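Putative pneumococcal surface protein (PDB 4CNL) probably attaches to the pneumococcal cell wall by binding the choline groups of teichoic acids through its choline-binding repeats. Local coordinates at residues Y49-Y54 and N75-Q80. Sequence-based numbering, arbitrary orientation.
Sequences YQAWYY and NGKMAQ. With CHT (choline ion), chain H; CHT (choline ion), chain I; SO4 (sulfate ion), chain L.
W52 and M78 line one choline site, while Y49, Y53 and N75 belong to a second. M78 SD makes an oblique Met-aromatic contact with W52, 5.1 Å from the centroid of its five-membered ring. M78 bends at chi3 (69°), which sets CE against W52 CD1 at 3.6 Å. M78 SD lies 3.7 Å from choline C6, a methyl over one face of the W52 indole. At the second site, choline C7 lies over one face of the Y49 ring, 3.5 Å from Y49 CZ. Y53 CE2 and N75 O approach C8 of that choline. Such aromatic sites are characteristic of choline-binding repeats. Here strands 42-46 and 51-55 form the beta hairpin. M78 N donates to W52 O at 2.9 Å, a backbone bond joining loop 75-80 to strand 51-55. The extended K77 chain runs past A51 CB and Y53 OH, and K77 NZ donates to Y49 O at 3.2 Å. N75 OD1 accepts from K77 N in an Asx turn. N75 ND2 donates to sulfate O3 at 3.0 Å, and K77 NZ bonds weakly to O1. A water in the Y53 ring plane, at its edge, bonds to Y53 OH and donates to N75 O.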
loop_
_atom_site.group_PDB
_atom_site.type_symbol
_atom_site.label_atom_id
_atom_site.label_comp_id
_atom_site.label_asym_id
_atom_site.label_seq_id
_atom_site.Cartn_x
_atom_site.Cartn_y
_atom_site.Cartn_z
ATOM N N TYR A 49 -12.771 -6.217 16.259
ATOM C CA TYR A 49 -11.684 -6.621 15.370
ATOM C C TYR A 49 -10.574 -5.582 15.345
ATOM O O TYR A 49 -9.542 -5.797 14.709
ATOM C CB TYR A 49 -12.192 -6.848 13.942
ATOM C CG TYR A 49 -12.963 -8.133 13.745
ATOM C CD1 TYR A 49 -12.313 -9.308 13.391
ATOM C CD2 TYR A 49 -14.338 -8.171 13.904
ATOM C CE1 TYR A 49 -13.014 -10.485 13.205
ATOM C CE2 TYR A 49 -15.049 -9.344 13.725
ATOM C CZ TYR A 49 -14.380 -10.496 13.374
ATOM O OH TYR A 49 -15.086 -11.663 13.193
ATOM N N GLN A 50 -10.803 -4.465 16.032
ATOM C CA GLN A 50 -9.891 -3.328 16.045
ATOM C C GLN A 50 -9.485 -2.911 14.630
ATOM O O GLN A 50 -8.298 -2.782 14.332
ATOM C CB GLN A 50 -8.643 -3.645 16.878
ATOM C CG GLN A 50 -8.873 -3.645 18.380
ATOM C CD GLN A 50 -9.124 -5.030 18.945
ATOM O OE1 GLN A 50 -9.811 -5.851 18.337
ATOM N NE2 GLN A 50 -8.558 -5.299 20.117
ATOM N N ALA A 51 -10.472 -2.709 13.760
ATOM C CA ALA A 51 -10.194 -2.422 12.356
ATOM C C ALA A 51 -11.346 -1.727 11.645
ATOM O O ALA A 51 -12.513 -1.893 11.998
ATOM C CB ALA A 51 -9.836 -3.709 11.619
ATOM N N TRP A 52 -11.001 -0.937 10.640
ATOM C CA TRP A 52 -11.973 -0.379 9.722
ATOM C C TRP A 52 -12.315 -1.376 8.619
ATOM O O TRP A 52 -11.443 -2.098 8.123
ATOM C CB TRP A 52 -11.438 0.892 9.057
ATOM C CG TRP A 52 -11.355 2.091 9.932
ATOM C CD1 TRP A 52 -10.247 2.560 10.586
ATOM C CD2 TRP A 52 -12.418 3.003 10.234
ATOM N NE1 TRP A 52 -10.564 3.703 11.282
ATOM C CE2 TRP A 52 -11.888 3.996 11.080
ATOM C CE3 TRP A 52 -13.768 3.074 9.865
ATOM C CZ2 TRP A 52 -12.659 5.049 11.568
ATOM C CZ3 TRP A 52 -14.531 4.122 10.350
ATOM C CH2 TRP A 52 -13.975 5.091 11.194
ATOM N N TYR A 53 -13.581 -1.365 8.214
ATOM C CA TYR A 53 -14.064 -2.147 7.074
ATOM C C TYR A 53 -14.879 -1.257 6.159
ATOM O O TYR A 53 -15.517 -0.317 6.627
ATOM C CB TYR A 53 -14.930 -3.319 7.545
ATOM C CG TYR A 53 -14.194 -4.321 8.392
ATOM C CD1 TYR A 53 -14.027 -4.118 9.765
ATOM C CD2 TYR A 53 -13.664 -5.467 7.824
ATOM C CE1 TYR A 53 -13.353 -5.049 10.541
ATOM C CE2 TYR A 53 -12.985 -6.397 8.588
ATOM C CZ TYR A 53 -12.831 -6.181 9.941
ATOM O OH TYR A 53 -12.157 -7.114 10.699
ATOM N N TYR A 54 -14.854 -1.547 4.862
ATOM C CA TYR A 54 -15.707 -0.841 3.914
ATOM C C TYR A 54 -16.776 -1.761 3.365
ATOM O O TYR A 54 -16.470 -2.767 2.724
ATOM C CB TYR A 54 -14.907 -0.254 2.752
ATOM C CG TYR A 54 -15.790 0.603 1.880
ATOM C CD1 TYR A 54 -16.218 1.849 2.320
ATOM C CD2 TYR A 54 -16.243 0.150 0.652
ATOM C CE1 TYR A 54 -17.051 2.633 1.548
ATOM C CE2 TYR A 54 -17.083 0.931 -0.132
ATOM C CZ TYR A 54 -17.475 2.170 0.322
ATOM O OH TYR A 54 -18.305 2.949 -0.444
ATOM N N ASN A 75 -8.649 -10.133 4.561
ATOM C CA ASN A 75 -9.620 -10.371 5.638
ATOM C C ASN A 75 -10.599 -9.210 5.801
ATOM O O ASN A 75 -11.384 -9.179 6.754
ATOM C CB ASN A 75 -8.908 -10.652 6.977
ATOM C CG ASN A 75 -8.003 -9.509 7.435
ATOM O OD1 ASN A 75 -7.955 -8.446 6.825
ATOM N ND2 ASN A 75 -7.281 -9.736 8.524
ATOM N N GLY A 76 -10.548 -8.262 4.871
ATOM C CA GLY A 76 -11.427 -7.106 4.887
ATOM C C GLY A 76 -10.898 -5.907 5.657
ATOM O O GLY A 76 -11.400 -4.783 5.477
ATOM N N LYS A 77 -9.903 -6.130 6.517
ATOM C CA LYS A 77 -9.393 -5.063 7.382
ATOM C C LYS A 77 -8.663 -3.992 6.581
ATOM O O LYS A 77 -7.825 -4.307 5.737
ATOM C CB LYS A 77 -8.445 -5.621 8.446
ATOM C CG LYS A 77 -9.084 -6.586 9.424
ATOM C CD LYS A 77 -8.162 -6.820 10.602
ATOM C CE LYS A 77 -8.838 -7.654 11.673
ATOM N NZ LYS A 77 -7.901 -7.845 12.826
ATOM N N MET A 78 -8.978 -2.728 6.837
ATOM C CA MET A 78 -8.244 -1.647 6.189
ATOM C C MET A 78 -6.808 -1.642 6.671
ATOM O O MET A 78 -6.548 -1.652 7.878
ATOM C CB MET A 78 -8.890 -0.294 6.469
ATOM C CG MET A 78 -8.248 0.820 5.686
ATOM S SD MET A 78 -8.753 2.439 6.271
ATOM C CE MET A 78 -7.949 2.461 7.834
ATOM N N ALA A 79 -5.874 -1.606 5.725
ATOM C CA ALA A 79 -4.459 -1.529 6.059
ATOM C C ALA A 79 -4.096 -0.175 6.666
ATOM O O ALA A 79 -4.607 0.868 6.250
ATOM C CB ALA A 79 -3.622 -1.806 4.811
ATOM N N GLN A 80 -3.201 -0.201 7.650
ATOM C CA GLN A 80 -2.804 1.001 8.375
ATOM C C GLN A 80 -1.379 0.866 8.856
ATOM O O GLN A 80 -1.074 -0.063 9.600
ATOM C CB GLN A 80 -3.715 1.245 9.594
ATOM C CG GLN A 80 -4.981 2.000 9.294
ATOM C CD GLN A 80 -5.859 2.237 10.527
ATOM O OE1 GLN A 80 -6.586 1.344 10.973
ATOM N NE2 GLN A 80 -5.806 3.451 11.066
HETATM C C4 CHT H . -11.979 8.101 5.958
HETATM C C5 CHT H . -10.930 7.371 6.800
HETATM C C6 CHT H . -10.405 5.324 7.854
HETATM C C7 CHT H . -12.649 5.912 7.468
HETATM C C8 CHT H . -11.256 5.321 5.663
HETATM O O6 CHT H . -11.526 9.413 5.641
HETATM N N1 CHT H . -11.309 5.978 6.943
HETATM C C4 CHT I . -14.238 -11.988 7.291
HETATM C C5 CHT I . -14.348 -11.409 8.698
HETATM C C6 CHT I . -16.666 -10.900 8.503
HETATM C C7 CHT I . -15.286 -9.734 10.033
HETATM C C8 CHT I . -15.061 -9.386 7.719
HETATM O O6 CHT I . -14.983 -13.194 7.212
HETATM N N1 CHT I . -15.345 -10.359 8.740
HETATM S S SO4 L . -4.416 -8.455 10.539
HETATM O O1 SO4 L . -5.391 -9.352 11.157
HETATM O O2 SO4 L . -3.108 -9.108 10.503
HETATM O O3 SO4 L . -4.821 -8.137 9.171
HETATM O O4 SO4 L . -4.334 -7.219 11.316
HETATM O O HOH W 1 -6.706 -5.294 13.670
HETATM O O HOH W 2 -8.162 -0.873 10.039
HETATM O O HOH W 3 -11.437 -9.366 9.538
HETATM O O HOH W 4 -13.819 -4.178 4.254
#